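Long-range contacts in natterin-like protein (Lethenteron camtschaticum, PDB 5ZU4), which probably acts as a pore-forming lectin, recognising glycans through a jacalin-like domain and acting on membranes through an aerolysin-type module: residues Gly72-Ser77 against Ile95-Arg100; Ile141-Ile146 against Leu281-Val286; Lys65-Glu70 against Arg100-Lys105. All blocks are in the same frame, centred on the assembly; numbering follows the deposited sequence.

Interaction 1: residues Gly72-Ser77 against Ile95-Arg100; sequences GEFIKS and ITSRSR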
loop_
_atom_site.group_PDB
_atom_site.type_symbol
_atom_site.label_atom_id
_atom_site.label_comp_id
_atom_site.label_asym_id
_atom_site.label_seq_id
_atom_site.Cartn_x
_atom_site.Cartn_y
_atom_site.Cartn_z
ATOM N N GLY B 72 18.335 3.798 0.679
ATOM C CA GLY B 72 18.098 2.947 1.867
ATOM C C GLY B 72 19.323 2.257 2.460
ATOM O O GLY B 72 19.212 1.491 3.413
ATOM N N GLU B 73 20.497 2.541 1.910
ATOM C CA GLU B 73 21.747 2.025 2.441
ATOM C C GLU B 73 22.302 3.090 3.392
ATOM O O GLU B 73 22.400 4.251 3.024
ATOM C CB GLU B 73 22.725 1.777 1.282
ATOM C CG GLU B 73 24.065 1.174 1.673
ATOM C CD GLU B 73 24.986 0.934 0.477
ATOM O OE1 GLU B 73 24.737 1.518 -0.615
ATOM O OE2 GLU B 73 25.967 0.159 0.639
ATOM N N PHE B 74 22.708 2.692 4.588
ATOM C CA PHE B 74 23.279 3.632 5.540
ATOM C C PHE B 74 24.621 3.138 6.014
ATOM O O PHE B 74 25.056 2.099 5.579
ATOM C CB PHE B 74 22.311 3.898 6.703
ATOM C CG PHE B 74 21.859 2.660 7.425
ATOM C CD1 PHE B 74 20.872 1.832 6.883
ATOM C CD2 PHE B 74 22.409 2.335 8.667
ATOM C CE1 PHE B 74 20.484 0.682 7.551
ATOM C CE2 PHE B 74 22.009 1.202 9.347
ATOM C CZ PHE B 74 21.055 0.365 8.785
ATOM N N ILE B 75 25.280 3.894 6.896
ATOM C CA ILE B 75 26.615 3.538 7.389
ATOM C C ILE B 75 26.523 2.694 8.663
ATOM O O ILE B 75 25.890 3.097 9.658
ATOM C CB ILE B 75 27.489 4.789 7.589
ATOM C CG1 ILE B 75 27.822 5.418 6.234
ATOM C CG2 ILE B 75 28.797 4.443 8.309
ATOM C CD1 ILE B 75 28.306 6.850 6.333
ATOM N N LYS B 76 27.152 1.518 8.617
ATOM C CA LYS B 76 27.244 0.622 9.764
ATOM C C LYS B 76 28.392 0.982 10.703
ATOM O O LYS B 76 28.293 0.775 11.924
ATOM C CB LYS B 76 27.471 -0.796 9.275
ATOM C CG LYS B 76 27.585 -1.857 10.353
ATOM C CD LYS B 76 27.308 -3.256 9.793
ATOM C CE LYS B 76 28.401 -3.751 8.852
ATOM N NZ LYS B 76 28.057 -5.044 8.182
ATOM N N SER B 77 29.498 1.450 10.129
ATOM C CA SER B 77 30.710 1.789 10.905
ATOM C C SER B 77 31.645 2.674 10.091
ATOM O O SER B 77 31.660 2.622 8.859
ATOM C CB SER B 77 31.463 0.546 11.389
ATOM O OG SER B 77 31.955 -0.172 10.283
ATOM N N ILE B 95 31.902 1.061 6.322
ATOM C CA ILE B 95 31.182 -0.129 5.866
ATOM C C ILE B 95 29.706 0.181 5.989
ATOM O O ILE B 95 29.274 0.693 7.017
ATOM C CB ILE B 95 31.493 -1.371 6.722
ATOM C CG1 ILE B 95 33.008 -1.675 6.699
ATOM C CG2 ILE B 95 30.729 -2.576 6.188
ATOM C CD1 ILE B 95 33.498 -2.619 7.781
ATOM N N THR B 96 28.934 -0.158 4.961
ATOM C CA THR B 96 27.511 0.150 4.931
ATOM C C THR B 96 26.630 -0.931 5.540
ATOM O O THR B 96 27.079 -2.020 5.885
ATOM C CB THR B 96 27.029 0.411 3.511
ATOM O OG1 THR B 96 26.939 -0.823 2.794
ATOM C CG2 THR B 96 27.965 1.381 2.795
ATOM N N SER B 97 25.358 -0.583 5.683
ATOM C CA SER B 97 24.282 -1.512 6.031
ATOM C C SER B 97 24.153 -2.721 5.060
ATOM O O SER B 97 23.572 -3.728 5.409
ATOM C CB SER B 97 22.951 -0.727 6.094
ATOM O OG SER B 97 22.642 -0.040 4.859
ATOM N N ARG B 98 24.680 -2.596 3.845
ATOM C CA ARG B 98 24.718 -3.686 2.863
ATOM C C ARG B 98 26.116 -4.303 2.742
ATOM O O ARG B 98 26.408 -4.934 1.734
ATOM C CB ARG B 98 24.294 -3.180 1.470
ATOM C CG ARG B 98 23.082 -2.254 1.430
ATOM C CD ARG B 98 21.768 -2.960 1.141
ATOM N NE ARG B 98 20.613 -2.039 1.171
ATOM C CZ ARG B 98 20.223 -1.225 0.180
ATOM N NH1 ARG B 98 19.148 -0.455 0.347
ATOM N NH2 ARG B 98 20.892 -1.156 -0.974
ATOM N N SER B 99 26.974 -4.110 3.750
ATOM C CA SER B 99 28.327 -4.672 3.758
ATOM C C SER B 99 29.262 -4.217 2.623
ATOM O O SER B 99 30.277 -4.850 2.385
ATOM C CB SER B 99 28.254 -6.202 3.801
ATOM O OG SER B 99 27.540 -6.620 4.945
ATOM N N ARG B 100 28.927 -3.119 1.941
ATOM C CA ARG B 100 29.805 -2.534 0.931
ATOM C C ARG B 100 30.838 -1.684 1.657
ATOM O O ARG B 100 30.540 -1.088 2.693
ATOM C CB ARG B 100 29.035 -1.688 -0.088
ATOM C CG ARG B 100 28.082 -2.477 -0.994
ATOM C CD ARG B 100 27.839 -1.775 -2.332
ATOM N NE ARG B 100 27.338 -0.403 -2.175
ATOM C CZ ARG B 100 27.261 0.514 -3.145
ATOM N NH1 ARG B 100 27.661 0.243 -4.386
ATOM N NH2 ARG B 100 26.765 1.726 -2.882
#
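Glu73 reaches across to Thr96, Arg98 and Arg100, and its carboxylate takes three of the hydrogen bonds between the segments. Its CB sits over the centre of the Arg98 guanidinium, 4.0 Å above that plane. CG packs against the Arg98 chain, with Glu73 CG 3.6 Å from Arg98 CG. Because CG is anti to the backbone N (chi1 -177°) and the rest of the chain is extended, the carboxylate passes Arg98, whose own charged end pairs with Glu70. Arg100 holds it side-on. Its NH2, which also donates to Glu68 O, bonds to Glu73 OE1 at 3.0 Å, and its NE donates to Glu73 OE2 at 3.2 Å in a nearly straight bond (167°). Both oxygens use their syn lone pairs. The anti lone pair of Glu73 OE2 takes the hydroxyl of Thr96, OG1, at 2.6 Å. That OG1 also accepts from the backbone N of Arg98, an ST turn, and from N of Arg100. The donors on two sides of OE2 should fix the carboxylate's rotation. Beyond it, Ser97 OG accepts from Phe74 N at 2.7 Å, while Ser97 CB lies over the face of the Phe74 ring, a CH-pi contact. Lys76 reaches Glu170 of the second subunit. Lys76 N and Ser77 N both donate to Ile95 O, a classic beta bulge in the hairpin of strands 75-82 and 89-96 of the jacalin-like beta-prism domain.

Interaction 2: residues Ile141-Ile146 against Leu281-Val286; sequences IFINAI and LRITCV. Unlike the reference sequence in segment 281-286: Val286 (reference Met).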
loop_
_atom_site.group_PDB
_atom_site.type_symbol
_atom_site.label_atom_id
_atom_site.label_comp_id
_atom_site.label_asym_id
_atom_site.label_seq_id
_atom_site.Cartn_x
_atom_site.Cartn_y
_atom_site.Cartn_z
ATOM N N ILE B 141 28.932 14.245 9.889
ATOM C CA ILE B 141 27.792 14.583 10.763
ATOM C C ILE B 141 26.731 13.484 10.659
ATOM O O ILE B 141 26.233 13.186 9.550
ATOM C CB ILE B 141 27.114 15.922 10.391
ATOM C CG1 ILE B 141 28.108 17.086 10.372
ATOM C CG2 ILE B 141 25.968 16.239 11.373
ATOM C CD1 ILE B 141 27.618 18.224 9.509
ATOM N N PHE B 142 26.377 12.897 11.798
ATOM C CA PHE B 142 25.355 11.854 11.864
ATOM C C PHE B 142 24.180 12.253 12.737
ATOM O O PHE B 142 24.374 12.846 13.789
ATOM C CB PHE B 142 25.915 10.602 12.486
ATOM C CG PHE B 142 26.841 9.861 11.609
ATOM C CD1 PHE B 142 26.352 9.094 10.591
ATOM C CD2 PHE B 142 28.203 9.901 11.834
ATOM C CE1 PHE B 142 27.197 8.395 9.770
ATOM C CE2 PHE B 142 29.057 9.223 11.006
ATOM C CZ PHE B 142 28.556 8.463 9.973
ATOM N N ILE B 143 22.979 11.847 12.323
ATOM C CA ILE B 143 21.799 11.922 13.165
ATOM C C ILE B 143 21.918 10.762 14.151
ATOM O O ILE B 143 22.170 9.618 13.760
ATOM C CB ILE B 143 20.474 11.777 12.357
ATOM C CG1 ILE B 143 20.348 12.863 11.278
ATOM C CG2 ILE B 143 19.275 11.800 13.288
ATOM C CD1 ILE B 143 19.325 12.529 10.219
ATOM N N ASN B 144 21.790 11.070 15.431
ATOM C CA ASN B 144 21.725 10.045 16.450
ATOM C C ASN B 144 20.566 9.086 16.221
ATOM O O ASN B 144 19.688 9.362 15.428
ATOM C CB ASN B 144 21.622 10.702 17.816
ATOM C CG ASN B 144 22.981 11.151 18.328
ATOM O OD1 ASN B 144 23.977 10.464 18.136
ATOM N ND2 ASN B 144 23.028 12.287 18.979
ATOM N N ALA B 145 20.600 7.952 16.903
ATOM C CA ALA B 145 19.636 6.896 16.728
ATOM C C ALA B 145 18.237 7.466 16.768
ATOM O O ALA B 145 17.874 8.214 17.692
ATOM C CB ALA B 145 19.795 5.852 17.817
ATOM N N ILE B 146 17.458 7.095 15.758
ATOM C CA ILE B 146 16.141 7.654 15.528
ATOM C C ILE B 146 15.046 6.805 16.162
ATOM O O ILE B 146 15.049 5.601 16.044
ATOM C CB ILE B 146 15.893 7.776 14.017
ATOM C CG1 ILE B 146 16.917 8.752 13.433
ATOM C CG2 ILE B 146 14.460 8.222 13.697
ATOM C CD1 ILE B 146 16.997 8.699 11.927
ATOM N N LEU B 281 8.700 17.942 8.721
ATOM C CA LEU B 281 9.276 16.669 9.082
ATOM C C LEU B 281 9.984 16.832 10.420
ATOM O O LEU B 281 10.910 17.605 10.521
ATOM C CB LEU B 281 10.267 16.229 8.021
ATOM C CG LEU B 281 11.091 14.980 8.284
ATOM C CD1 LEU B 281 10.230 13.763 8.567
ATOM C CD2 LEU B 281 11.971 14.761 7.076
ATOM N N ARG B 282 9.521 16.115 11.438
ATOM C CA ARG B 282 10.171 16.057 12.710
ATOM C C ARG B 282 10.773 14.665 12.874
ATOM O O ARG B 282 10.049 13.653 12.887
ATOM C CB ARG B 282 9.200 16.382 13.862
ATOM C CG ARG B 282 9.787 16.115 15.265
ATOM C CD ARG B 282 9.058 16.819 16.402
ATOM N NE ARG B 282 9.049 18.261 16.171
ATOM C CZ ARG B 282 8.075 19.114 16.525
ATOM N NH1 ARG B 282 6.981 18.711 17.164
ATOM N NH2 ARG B 282 8.193 20.406 16.217
ATOM N N ILE B 283 12.098 14.639 13.037
ATOM C CA ILE B 283 12.838 13.440 13.320
ATOM C C ILE B 283 13.180 13.491 14.785
ATOM O O ILE B 283 13.845 14.406 15.224
ATOM C CB ILE B 283 14.143 13.381 12.512
ATOM C CG1 ILE B 283 13.813 13.330 11.009
ATOM C CG2 ILE B 283 14.957 12.154 12.931
ATOM C CD1 ILE B 283 14.969 13.681 10.105
ATOM N N THR B 284 12.723 12.502 15.541
ATOM C CA THR B 284 12.906 12.481 16.979
ATOM C C THR B 284 13.861 11.338 17.276
ATOM O O THR B 284 13.640 10.193 16.852
ATOM C CB THR B 284 11.554 12.328 17.706
ATOM O OG1 THR B 284 10.700 13.442 17.361
ATOM C CG2 THR B 284 11.736 12.291 19.260
ATOM N N CYS B 285 14.939 11.646 17.993
ATOM C CA CYS B 285 15.912 10.624 18.369
ATOM C C CYS B 285 15.503 9.824 19.606
ATOM O O CYS B 285 14.659 10.247 20.418
ATOM C CB CYS B 285 17.255 11.274 18.646
ATOM S SG CYS B 285 17.891 12.207 17.254
ATOM N N VAL B 286 16.157 8.684 19.759
ATOM C CA VAL B 286 16.000 7.846 20.936
ATOM C C VAL B 286 16.300 8.654 22.226
ATOM O O VAL B 286 15.568 8.562 23.225
ATOM C CB VAL B 286 16.929 6.621 20.851
ATOM C CG1 VAL B 286 16.943 5.851 22.171
ATOM C CG2 VAL B 286 16.483 5.723 19.713
#
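Ile143 is the first residue of 141-146 to meet the other segment. Its CG2 methyl lies 4.2 Å from Cys285 SG and a little farther from Ile283 CG2. At Asn144 the chain leaves the strand. The amide turns away from 281-286 and donates from ND2 to Tyr4 O, so CB and the carbonyl O make the contact, with Asn144 O 3.8 Å from Cys285 SG. Ala145 supplies the one hydrogen bond between the segments. Its carbonyl O accepts from Val286 N at 2.7 Å, nearly straight at 168°, and its CB touches Val286 CG2 at 3.8 Å. Ile146 comes next, opposite Cys285 in an antiparallel non-hydrogen-bonded pair. The two CA atoms, Ile146 CA and Cys285 CA, are 4.1 Å apart. Ile146 lies across the CG2 methyl of Ile283, touching it with CG1, CG2 and CD1, and Ile146 CG1 is 4.0 Å from that Ile283 CG2. Phe210 packs on both of these isoleucines, and Ile143 also packs on Leu125. The N-H of Ile146 bonds to Ser191 OG of the second subunit. Strand 135-155 thus meets the end of the long strand 260-285 in the aerolysin-type part of the protein, and also pairs with strands of the lectin part. The chemistry is mainly apolar: methyl groups and the sulfur of Cys285 pack in a buried spot, and a single nearly straight backbone bond is the one polar link between the two segments.

Interaction 3: residues Lys65-Glu70 against Arg100-Lys105; sequences KEFEFE and REFFAK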
loop_
_atom_site.group_PDB
_atom_site.type_symbol
_atom_site.label_atom_id
_atom_site.label_comp_id
_atom_site.label_asym_id
_atom_site.label_seq_id
_atom_site.Cartn_x
_atom_site.Cartn_y
_atom_site.Cartn_z
ATOM N N LYS B 65 38.908 8.389 -5.607
ATOM C CA LYS B 65 38.134 7.170 -5.437
ATOM C C LYS B 65 36.728 7.579 -4.920
ATOM O O LYS B 65 36.606 8.420 -4.025
ATOM C CB LYS B 65 38.883 6.249 -4.463
ATOM C CG LYS B 65 38.922 4.776 -4.851
ATOM C CD LYS B 65 39.332 3.893 -3.662
ATOM C CE LYS B 65 39.020 2.415 -3.897
ATOM N NZ LYS B 65 38.404 1.781 -2.692
ATOM N N GLU B 66 35.676 7.004 -5.498
ATOM C CA GLU B 66 34.288 7.408 -5.220
ATOM C C GLU B 66 33.487 6.312 -4.542
ATOM O O GLU B 66 33.829 5.138 -4.640
ATOM C CB GLU B 66 33.544 7.728 -6.515
ATOM C CG GLU B 66 34.049 8.920 -7.303
ATOM C CD GLU B 66 33.069 9.320 -8.388
ATOM O OE1 GLU B 66 32.332 8.428 -8.871
ATOM O OE2 GLU B 66 33.018 10.524 -8.741
ATOM N N PHE B 67 32.391 6.714 -3.894
ATOM C CA PHE B 67 31.375 5.779 -3.415
ATOM C C PHE B 67 30.011 6.462 -3.452
ATOM O O PHE B 67 29.840 7.489 -2.821
ATOM C CB PHE B 67 31.682 5.312 -1.985
ATOM C CG PHE B 67 30.803 4.178 -1.523
ATOM C CD1 PHE B 67 29.535 4.430 -0.982
ATOM C CD2 PHE B 67 31.236 2.850 -1.645
ATOM C CE1 PHE B 67 28.720 3.374 -0.572
ATOM C CE2 PHE B 67 30.425 1.793 -1.245
ATOM C CZ PHE B 67 29.161 2.053 -0.708
ATOM N N GLU B 68 29.055 5.886 -4.184
ATOM C CA GLU B 68 27.678 6.360 -4.202
ATOM C C GLU B 68 26.805 5.393 -3.403
ATOM O O GLU B 68 26.808 4.170 -3.652
ATOM C CB GLU B 68 27.155 6.492 -5.634
ATOM C CG GLU B 68 25.690 6.955 -5.752
ATOM C CD GLU B 68 25.398 7.766 -7.019
ATOM O OE1 GLU B 68 25.976 7.476 -8.092
ATOM O OE2 GLU B 68 24.586 8.712 -6.941
ATOM N N PHE B 69 26.056 5.949 -2.448
ATOM C CA PHE B 69 25.107 5.162 -1.627
ATOM C C PHE B 69 23.871 4.764 -2.426
ATOM O O PHE B 69 23.330 5.560 -3.200
ATOM C CB PHE B 69 24.678 5.937 -0.370
ATOM C CG PHE B 69 25.775 6.061 0.664
ATOM C CD1 PHE B 69 26.723 7.080 0.579
ATOM C CD2 PHE B 69 25.862 5.154 1.721
ATOM C CE1 PHE B 69 27.713 7.190 1.533
ATOM C CE2 PHE B 69 26.860 5.263 2.667
ATOM C CZ PHE B 69 27.780 6.269 2.570
ATOM N N GLU B 70 23.434 3.525 -2.245
ATOM C CA GLU B 70 22.121 3.141 -2.733
ATOM C C GLU B 70 21.027 3.763 -1.842
ATOM O O GLU B 70 21.272 4.140 -0.683
ATOM C CB GLU B 70 21.985 1.614 -2.790
ATOM C CG GLU B 70 22.890 0.942 -3.820
ATOM C CD GLU B 70 22.855 -0.582 -3.743
ATOM O OE1 GLU B 70 23.069 -1.138 -2.655
ATOM O OE2 GLU B 70 22.617 -1.238 -4.778
ATOM N N ARG B 100 28.927 -3.119 1.941
ATOM C CA ARG B 100 29.805 -2.534 0.931
ATOM C C ARG B 100 30.838 -1.684 1.657
ATOM O O ARG B 100 30.540 -1.088 2.693
ATOM C CB ARG B 100 29.035 -1.688 -0.088
ATOM C CG ARG B 100 28.082 -2.477 -0.994
ATOM C CD ARG B 100 27.839 -1.775 -2.332
ATOM N NE ARG B 100 27.338 -0.403 -2.175
ATOM C CZ ARG B 100 27.261 0.514 -3.145
ATOM N NH1 ARG B 100 27.661 0.243 -4.386
ATOM N NH2 ARG B 100 26.765 1.726 -2.882
ATOM N N GLU B 101 32.047 -1.635 1.107
ATOM C CA GLU B 101 33.199 -1.082 1.804
ATOM C C GLU B 101 33.819 0.058 0.980
ATOM O O GLU B 101 33.799 0.045 -0.264
ATOM C CB GLU B 101 34.194 -2.206 2.091
ATOM C CG GLU B 101 35.165 -1.912 3.229
ATOM C CD GLU B 101 36.002 -3.129 3.669
ATOM O OE1 GLU B 101 35.434 -4.236 3.935
ATOM O OE2 GLU B 101 37.246 -2.958 3.767
ATOM N N PHE B 102 34.320 1.075 1.679
ATOM C CA PHE B 102 35.003 2.198 1.021
ATOM C C PHE B 102 36.181 2.589 1.869
ATOM O O PHE B 102 36.005 2.810 3.058
ATOM C CB PHE B 102 34.093 3.407 0.855
ATOM C CG PHE B 102 34.798 4.598 0.276
ATOM C CD1 PHE B 102 35.112 4.642 -1.080
ATOM C CD2 PHE B 102 35.206 5.649 1.089
ATOM C CE1 PHE B 102 35.778 5.738 -1.618
ATOM C CE2 PHE B 102 35.887 6.732 0.566
ATOM C CZ PHE B 102 36.172 6.779 -0.790
ATOM N N PHE B 103 37.363 2.694 1.257
ATOM C CA PHE B 103 38.613 2.910 2.000
ATOM C C PHE B 103 39.527 3.788 1.164
ATOM O O PHE B 103 39.810 3.458 0.022
ATOM C CB PHE B 103 39.249 1.549 2.339
ATOM C CG PHE B 103 40.419 1.600 3.309
ATOM C CD1 PHE B 103 40.524 2.572 4.316
ATOM C CD2 PHE B 103 41.416 0.617 3.235
ATOM C CE1 PHE B 103 41.602 2.575 5.192
ATOM C CE2 PHE B 103 42.495 0.617 4.110
ATOM C CZ PHE B 103 42.588 1.595 5.097
ATOM N N ALA B 104 39.918 4.942 1.711
ATOM C CA ALA B 104 40.807 5.891 1.024
ATOM C C ALA B 104 41.853 6.357 2.015
ATOM O O ALA B 104 41.501 6.869 3.070
ATOM C CB ALA B 104 40.031 7.083 0.482
ATOM N N LYS B 105 43.128 6.190 1.647
ATOM C CA LYS B 105 44.288 6.292 2.570
ATOM C C LYS B 105 45.466 7.016 1.908
ATOM O O LYS B 105 45.610 7.005 0.671
ATOM C CB LYS B 105 44.779 4.896 3.004
ATOM C CG LYS B 105 44.747 3.870 1.865
ATOM C CD LYS B 105 45.841 2.817 1.875
ATOM C CE LYS B 105 46.144 2.224 3.234
ATOM N NZ LYS B 105 46.712 0.859 3.023
#
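Phe67 lies against both Phe102 and Arg100. Its CB packs 3.6 Å from Phe102 CD1, and the two side chains slide past each other in opposite directions. Each points from the edge strand of a separate antiparallel sheet, 65-68 in one and 101-105 in the other, so the contact packs two of the sheets of the jacalin-like beta-prism together near their edges. The strand axes come within 8.0 Å and run roughly antiparallel. With chi1 at 176° the Phe102 ring swings away from its own N and over to strand 65-68. There Phe102 CZ is 3.7 Å from Lys65 O, which sits at the ring's edge. Phe94 packs on both phenylalanines, meeting Phe67 edge to face. Lys65 NZ makes only a weak hydrogen bond to Phe103 O. The CZ end of the Phe67 ring tucks under Arg100, with ring and guanidinium planes 54° apart and Phe67 CZ 3.3 Å from Arg100 NH2. The opposite face of the guanidinium meets Glu70 CG, while the carboxylate of Glu70 pairs with Arg98. Flanked in this way, Arg100 NH2 donates to the backbone Glu68 O at 2.6 Å, near the guanidinium plane but bent, with an N-H...O angle of 134°.

From the N terminus, residues 65-70 come first and 72-77 follow almost at once. The chain returns at 95-100, closing interaction 1, and runs on into 100-105, closing interaction 3. Interaction 1 is therefore the inner loop and interaction 3 the outer one. They share Arg100, and a salt bridge from Arg98 NH2 to Glu70 OE1 (2.8 Å) joins them again. Interaction 1 holds a hairpin within one four-stranded sheet; interaction 3 packs that sheet on the other. Interaction 2 opens later, at 141-146, and closes at 281-286. It joins strand 135-155, which also pairs with lectin strands 6-12 and 123-131, to the end of long strand 260-285. It touches interaction 1 through Phe142 and Ile75, and both reach the second subunit.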